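Local structure of tyrosinase (Burkholderia thailandensis, 5ZRD) at residues T120-L125 with G228-T233; A7-R12 with A104-V109. The protein probably catalyses the copper-dependent hydroxylation of monophenols to catechols and their further oxidation to o-quinones, working well at acidic pH. All coordinates share one frame; numbering follows the deposited sequence.

Overall arrangement
Contact 1 is largely buried and apolar, whereas contact 2 lies at the surface and is polar on both sides. In 120-125 with 228-233, the start of helix 122-127 meets the loop between helices 205-221 and 237-244 through Leu125 and a proline ring, with one exposed carboxylate, that of Glu122, beside it. In 7-12 with 104-109, the N-terminal strand 9-11 reaches the 104-109 part, on helix 90-108, through a single arginine-glutamine touch. The two share no element, although helices 90-108 and 122-127 are consecutive in the chain. Their centres lie about 29 Å apart, and both are away from the copper site. Neither has a hydrogen bond between its segments.

Contact 1. Residues T120-L125 with G228-T233; sequences TDEYTL and GDPDPT
One oxygen of the flat Glu122 carboxylate meets the CD-CG side of the Pro230 ring, the two side chains crossing at about a right angle. Glu122 OE1 lies 3.3 Å from Pro230 CD and almost as near to CG, close to the mean plane of the ring and not over a face, while CD and CG lie tilted out of the carboxylate plane. Leu125 adjoins, its CB packing 3.8 Å from Pro230 CB and slightly farther from CG. Glu122 gets there by a bent chain: CG stands opposite the backbone N (chi1 -155°), and a turn of 56° at chi2 swings the carboxylate toward the proline. These contacts bring the first turn of helix 122-127 against the loop joining helices 205-221 and 237-244, all within the common central domain of tyrosinase. Leu125 also touches Leu220 of the first of these helices and Tyr238 of the second, so the leucine is buried while Glu122 stays exposed. Leu125 O accepts from Arg217 NE. The helix start is fixed by an N-cap: Asp121 OD1 takes the Thr124 N-H at 2.6 Å in a nearly straight bond (171°), met almost along the C-O axis of the acid. Thr124 OG1 is further tied to Trp117 NE1 and to Asp118 O. On the loop side, Asp229 OD1 comes within 4.5 Å of Glu122 OE1, a pairing of like charges that may be mildly unfavourable, and residues 228-230 are poorly ordered.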
loop_
_atom_site.group_PDB
_atom_site.type_symbol
_atom_site.label_atom_id
_atom_site.label_comp_id
_atom_site.label_asym_id
_atom_site.label_seq_id
_atom_site.Cartn_x
_atom_site.Cartn_y
_atom_site.Cartn_z
ATOM N N THR A 120 24.227 -34.629 24.107
ATOM C CA THR A 120 24.552 -34.625 25.530
ATOM C C THR A 120 25.077 -35.990 25.997
ATOM O O THR A 120 25.174 -36.228 27.178
ATOM C CB THR A 120 23.328 -34.223 26.359
ATOM O OG1 THR A 120 22.222 -35.044 25.989
ATOM C CG2 THR A 120 22.940 -32.775 26.157
ATOM N N ASP A 121 25.400 -36.893 25.092
ATOM C CA ASP A 121 26.081 -38.131 25.461
ATOM C C ASP A 121 27.552 -37.829 25.780
ATOM O O ASP A 121 28.032 -36.709 25.568
ATOM C CB ASP A 121 26.000 -39.194 24.325
ATOM C CG ASP A 121 26.944 -38.895 23.125
ATOM O OD1 ASP A 121 27.661 -37.858 23.117
ATOM O OD2 ASP A 121 26.985 -39.721 22.192
ATOM N N GLU A 122 28.244 -38.863 26.241
ATOM C CA GLU A 122 29.623 -38.805 26.718
ATOM C C GLU A 122 30.556 -38.435 25.549
ATOM O O GLU A 122 31.489 -37.626 25.725
ATOM C CB GLU A 122 30.007 -40.148 27.386
ATOM C CG GLU A 122 31.132 -40.060 28.424
ATOM C CD GLU A 122 30.923 -39.085 29.591
ATOM O OE1 GLU A 122 31.951 -38.580 30.114
ATOM O OE2 GLU A 122 29.734 -38.813 29.987
ATOM N N TYR A 123 30.305 -39.008 24.366
ATOM C CA TYR A 123 31.160 -38.731 23.217
ATOM C C TYR A 123 31.151 -37.219 22.916
ATOM O O TYR A 123 32.228 -36.575 22.849
ATOM C CB TYR A 123 30.797 -39.554 21.975
ATOM C CG TYR A 123 31.726 -39.248 20.833
ATOM C CD1 TYR A 123 32.968 -39.849 20.751
ATOM C CD2 TYR A 123 31.441 -38.250 19.916
ATOM C CE1 TYR A 123 33.891 -39.495 19.771
ATOM C CE2 TYR A 123 32.332 -37.911 18.903
ATOM C CZ TYR A 123 33.576 -38.521 18.842
ATOM O OH TYR A 123 34.481 -38.218 17.866
ATOM N N THR A 124 29.957 -36.658 22.773
ATOM C CA THR A 124 29.867 -35.284 22.341
ATOM C C THR A 124 30.517 -34.401 23.411
ATOM O O THR A 124 31.258 -33.468 23.087
ATOM C CB THR A 124 28.430 -34.848 22.015
ATOM O OG1 THR A 124 27.801 -35.675 21.036
ATOM C CG2 THR A 124 28.407 -33.444 21.471
ATOM N N LEU A 125 30.287 -34.706 24.679
ATOM C CA LEU A 125 30.852 -33.834 25.702
ATOM C C LEU A 125 32.383 -33.822 25.626
ATOM O O LEU A 125 32.998 -32.799 25.998
ATOM C CB LEU A 125 30.425 -34.301 27.087
ATOM C CG LEU A 125 28.944 -34.181 27.401
ATOM C CD1 LEU A 125 28.596 -35.006 28.640
ATOM C CD2 LEU A 125 28.550 -32.726 27.564
ATOM N N GLY A 228 40.003 -35.050 30.675
ATOM C CA GLY A 228 39.634 -35.894 31.831
ATOM C C GLY A 228 38.164 -36.270 31.763
ATOM O O GLY A 228 37.657 -36.562 30.678
ATOM N N ASP A 229 37.467 -36.254 32.901
ATOM C CA ASP A 229 35.992 -36.135 32.882
ATOM C C ASP A 229 35.566 -34.748 32.280
ATOM O O ASP A 229 36.220 -33.695 32.502
ATOM C CB ASP A 229 35.347 -36.355 34.277
ATOM C CG ASP A 229 35.129 -37.831 34.615
ATOM O OD1 ASP A 229 34.650 -38.602 33.754
ATOM O OD2 ASP A 229 35.422 -38.219 35.766
ATOM N N PRO A 230 34.465 -34.746 31.503
ATOM C CA PRO A 230 34.050 -33.508 30.810
ATOM C C PRO A 230 33.596 -32.390 31.771
ATOM O O PRO A 230 33.871 -31.218 31.495
ATOM C CB PRO A 230 32.927 -33.978 29.865
ATOM C CG PRO A 230 32.384 -35.254 30.496
ATOM C CD PRO A 230 33.565 -35.878 31.204
ATOM N N ASP A 231 32.938 -32.781 32.878
ATOM C CA ASP A 231 32.421 -31.896 33.951
ATOM C C ASP A 231 31.499 -30.767 33.477
ATOM O O ASP A 231 31.909 -29.635 33.441
ATOM C CB ASP A 231 33.560 -31.289 34.791
ATOM C CG ASP A 231 34.333 -32.334 35.599
ATOM O OD1 ASP A 231 33.911 -33.523 35.627
ATOM O OD2 ASP A 231 35.369 -31.948 36.205
ATOM N N PRO A 232 30.253 -31.085 33.106
ATOM C CA PRO A 232 29.358 -29.987 32.720
ATOM C C PRO A 232 28.992 -29.127 33.940
ATOM O O PRO A 232 28.566 -29.668 34.953
ATOM C CB PRO A 232 28.133 -30.664 32.076
ATOM C CG PRO A 232 28.231 -32.129 32.454
ATOM C CD PRO A 232 29.699 -32.390 32.710
ATOM N N THR A 233 29.211 -27.817 33.839
ATOM C CA THR A 233 28.690 -26.834 34.801
ATOM C C THR A 233 27.165 -26.711 34.652
ATOM O O THR A 233 26.536 -27.349 33.769
ATOM C CB THR A 233 29.347 -25.455 34.632
ATOM O OG1 THR A 233 28.726 -24.735 33.557
ATOM C CG2 THR A 233 30.846 -25.542 34.399
#

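Contact 2. Residues A7-R12 with A104-V109; sequences APRVRR and ALQSIV
Arg9 sends CG opposite its own carbonyl carbon (chi1 -66°) and then bends at chi3 (-80°), turning its guanidinium toward Gln106, whose chain runs extended beyond CG to meet it from the opposite direction. Gln106 NE2 is the atom that arrives. It sits over one face of the guanidinium, displaced toward the rim, 3.2 Å from Arg9 NE and 3.4 Å from Arg9 CZ. Guanidinium and amide planes stand 85° apart, so the amide comes at the face upright and does not lie flat on it. The backbones stay well separated, with Arg9 CA and Gln106 CA 12.2 Å apart, and only the two long side chains span the distance. The touch lies where strand 9-11, paired in parallel with strand 398-400, passes helix 90-108, the helix that carries the copper ligand His94 farther in. Nearby, Ser107 OG donates to Ala104 O at 2.7 Å, and Leu105 O accepts from both Ile108 N and Val109 N. Glu102, one turn before Gln106, ties the strand more firmly: its carboxylate forms salt bridges with Arg9 NH1 and Arg11 NH2. Arg9 NH1 also bonds Ser113 OG, while Gln106 NE2 donates a hydrogen bond to Val112 O. Because Arg9 NE and Gln106 NE2 are both donors, their closeness is no hydrogen bond; each group is held by its own partners, and the touch between them is probably no more than van der Waals contact, with electrostatics likely not in its favour.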
loop_
_atom_site.group_PDB
_atom_site.type_symbol
_atom_site.label_atom_id
_atom_site.label_comp_id
_atom_site.label_asym_id
_atom_site.label_seq_id
_atom_site.Cartn_x
_atom_site.Cartn_y
_atom_site.Cartn_z
ATOM N N ALA A 7 5.099 -52.847 15.577
ATOM C CA ALA A 7 6.292 -52.547 16.360
ATOM C C ALA A 7 7.020 -51.328 15.768
ATOM O O ALA A 7 7.307 -51.286 14.569
ATOM C CB ALA A 7 7.204 -53.745 16.413
ATOM N N PRO A 8 7.330 -50.329 16.616
ATOM C CA PRO A 8 7.948 -49.092 16.085
ATOM C C PRO A 8 9.324 -49.330 15.442
ATOM O O PRO A 8 10.125 -50.076 15.998
ATOM C CB PRO A 8 8.117 -48.166 17.310
ATOM C CG PRO A 8 7.454 -48.900 18.462
ATOM C CD PRO A 8 7.465 -50.365 18.082
ATOM N N ARG A 9 9.604 -48.695 14.301
ATOM C CA ARG A 9 11.018 -48.460 13.889
ATOM C C ARG A 9 11.782 -47.706 14.984
ATOM O O ARG A 9 11.214 -46.855 15.682
ATOM C CB ARG A 9 11.125 -47.550 12.668
ATOM C CG ARG A 9 10.555 -48.118 11.379
ATOM C CD ARG A 9 11.011 -47.242 10.232
ATOM N NE ARG A 9 10.167 -46.065 10.176
ATOM C CZ ARG A 9 10.492 -44.864 10.653
ATOM N NH1 ARG A 9 11.709 -44.618 11.135
ATOM N NH2 ARG A 9 9.579 -43.914 10.617
ATOM N N VAL A 10 13.064 -47.986 15.099
ATOM C CA VAL A 10 13.881 -47.434 16.146
ATOM C C VAL A 10 14.882 -46.436 15.549
ATOM O O VAL A 10 15.851 -46.841 14.949
ATOM C CB VAL A 10 14.620 -48.545 16.914
ATOM C CG1 VAL A 10 15.367 -47.977 18.115
ATOM C CG2 VAL A 10 13.654 -49.640 17.355
ATOM N N ARG A 11 14.625 -45.138 15.780
ATOM C CA ARG A 11 15.599 -44.057 15.552
ATOM C C ARG A 11 16.740 -44.236 16.540
ATOM O O ARG A 11 16.475 -44.273 17.729
ATOM C CB ARG A 11 14.965 -42.672 15.723
ATOM C CG ARG A 11 14.144 -42.247 14.517
ATOM C CD ARG A 11 13.631 -40.836 14.557
ATOM N NE ARG A 11 12.718 -40.577 13.452
ATOM C CZ ARG A 11 12.041 -39.433 13.312
ATOM N NH1 ARG A 11 12.168 -38.476 14.223
ATOM N NH2 ARG A 11 11.226 -39.253 12.286
ATOM N N ARG A 12 17.977 -44.334 16.038
ATOM C CA ARG A 12 19.129 -44.631 16.883
ATOM C C ARG A 12 20.158 -43.481 16.862
ATOM O O ARG A 12 20.154 -42.571 15.999
ATOM C CB ARG A 12 19.791 -45.941 16.444
ATOM C CG ARG A 12 18.948 -47.183 16.689
ATOM C CD ARG A 12 19.753 -48.472 16.588
ATOM N NE ARG A 12 18.930 -49.653 16.842
ATOM C CZ ARG A 12 18.372 -49.976 18.021
ATOM N NH1 ARG A 12 18.743 -49.360 19.139
ATOM N NH2 ARG A 12 17.427 -50.909 18.064
ATOM N N ALA A 104 11.134 -38.999 2.850
ATOM C CA ALA A 104 11.984 -38.800 1.674
ATOM C C ALA A 104 13.198 -39.727 1.699
ATOM O O ALA A 104 13.534 -40.289 0.669
ATOM C CB ALA A 104 12.431 -37.369 1.602
ATOM N N LEU A 105 13.875 -39.885 2.820
ATOM C CA LEU A 105 15.011 -40.792 2.805
ATOM C C LEU A 105 14.513 -42.206 2.434
ATOM O O LEU A 105 15.244 -42.987 1.812
ATOM C CB LEU A 105 15.735 -40.823 4.155
ATOM C CG LEU A 105 16.409 -39.541 4.635
ATOM C CD1 LEU A 105 16.944 -39.755 6.037
ATOM C CD2 LEU A 105 17.557 -39.108 3.733
ATOM N N GLN A 106 13.280 -42.518 2.819
ATOM C CA GLN A 106 12.739 -43.884 2.743
ATOM C C GLN A 106 12.355 -44.234 1.294
ATOM O O GLN A 106 12.348 -45.411 0.903
ATOM C CB GLN A 106 11.540 -44.031 3.683
ATOM C CG GLN A 106 11.912 -44.459 5.096
ATOM C CD GLN A 106 10.738 -44.450 6.050
ATOM O OE1 GLN A 106 9.618 -44.073 5.694
ATOM N NE2 GLN A 106 10.991 -44.856 7.286
ATOM N N SER A 107 12.061 -43.200 0.519
ATOM C CA SER A 107 11.826 -43.287 -0.908
ATOM C C SER A 107 13.095 -43.703 -1.666
ATOM O O SER A 107 12.970 -44.164 -2.770
ATOM C CB SER A 107 11.315 -41.990 -1.461
ATOM O OG SER A 107 12.407 -41.106 -1.651
ATOM N N ILE A 108 14.277 -43.506 -1.108
ATOM C CA ILE A 108 15.498 -43.991 -1.685
ATOM C C ILE A 108 15.806 -45.358 -1.082
ATOM O O ILE A 108 16.025 -46.317 -1.809
ATOM C CB ILE A 108 16.664 -43.012 -1.427
ATOM C CG1 ILE A 108 16.377 -41.579 -1.896
ATOM C CG2 ILE A 108 17.978 -43.544 -1.999
ATOM C CD1 ILE A 108 15.617 -41.471 -3.195
ATOM N N VAL A 109 15.895 -45.423 0.247
ATOM C CA VAL A 109 16.202 -46.680 0.950
ATOM C C VAL A 109 15.006 -47.046 1.844
ATOM O O VAL A 109 14.870 -46.454 2.924
ATOM C CB VAL A 109 17.454 -46.576 1.827
ATOM C CG1 VAL A 109 17.645 -47.849 2.621
ATOM C CG2 VAL A 109 18.705 -46.219 1.040
#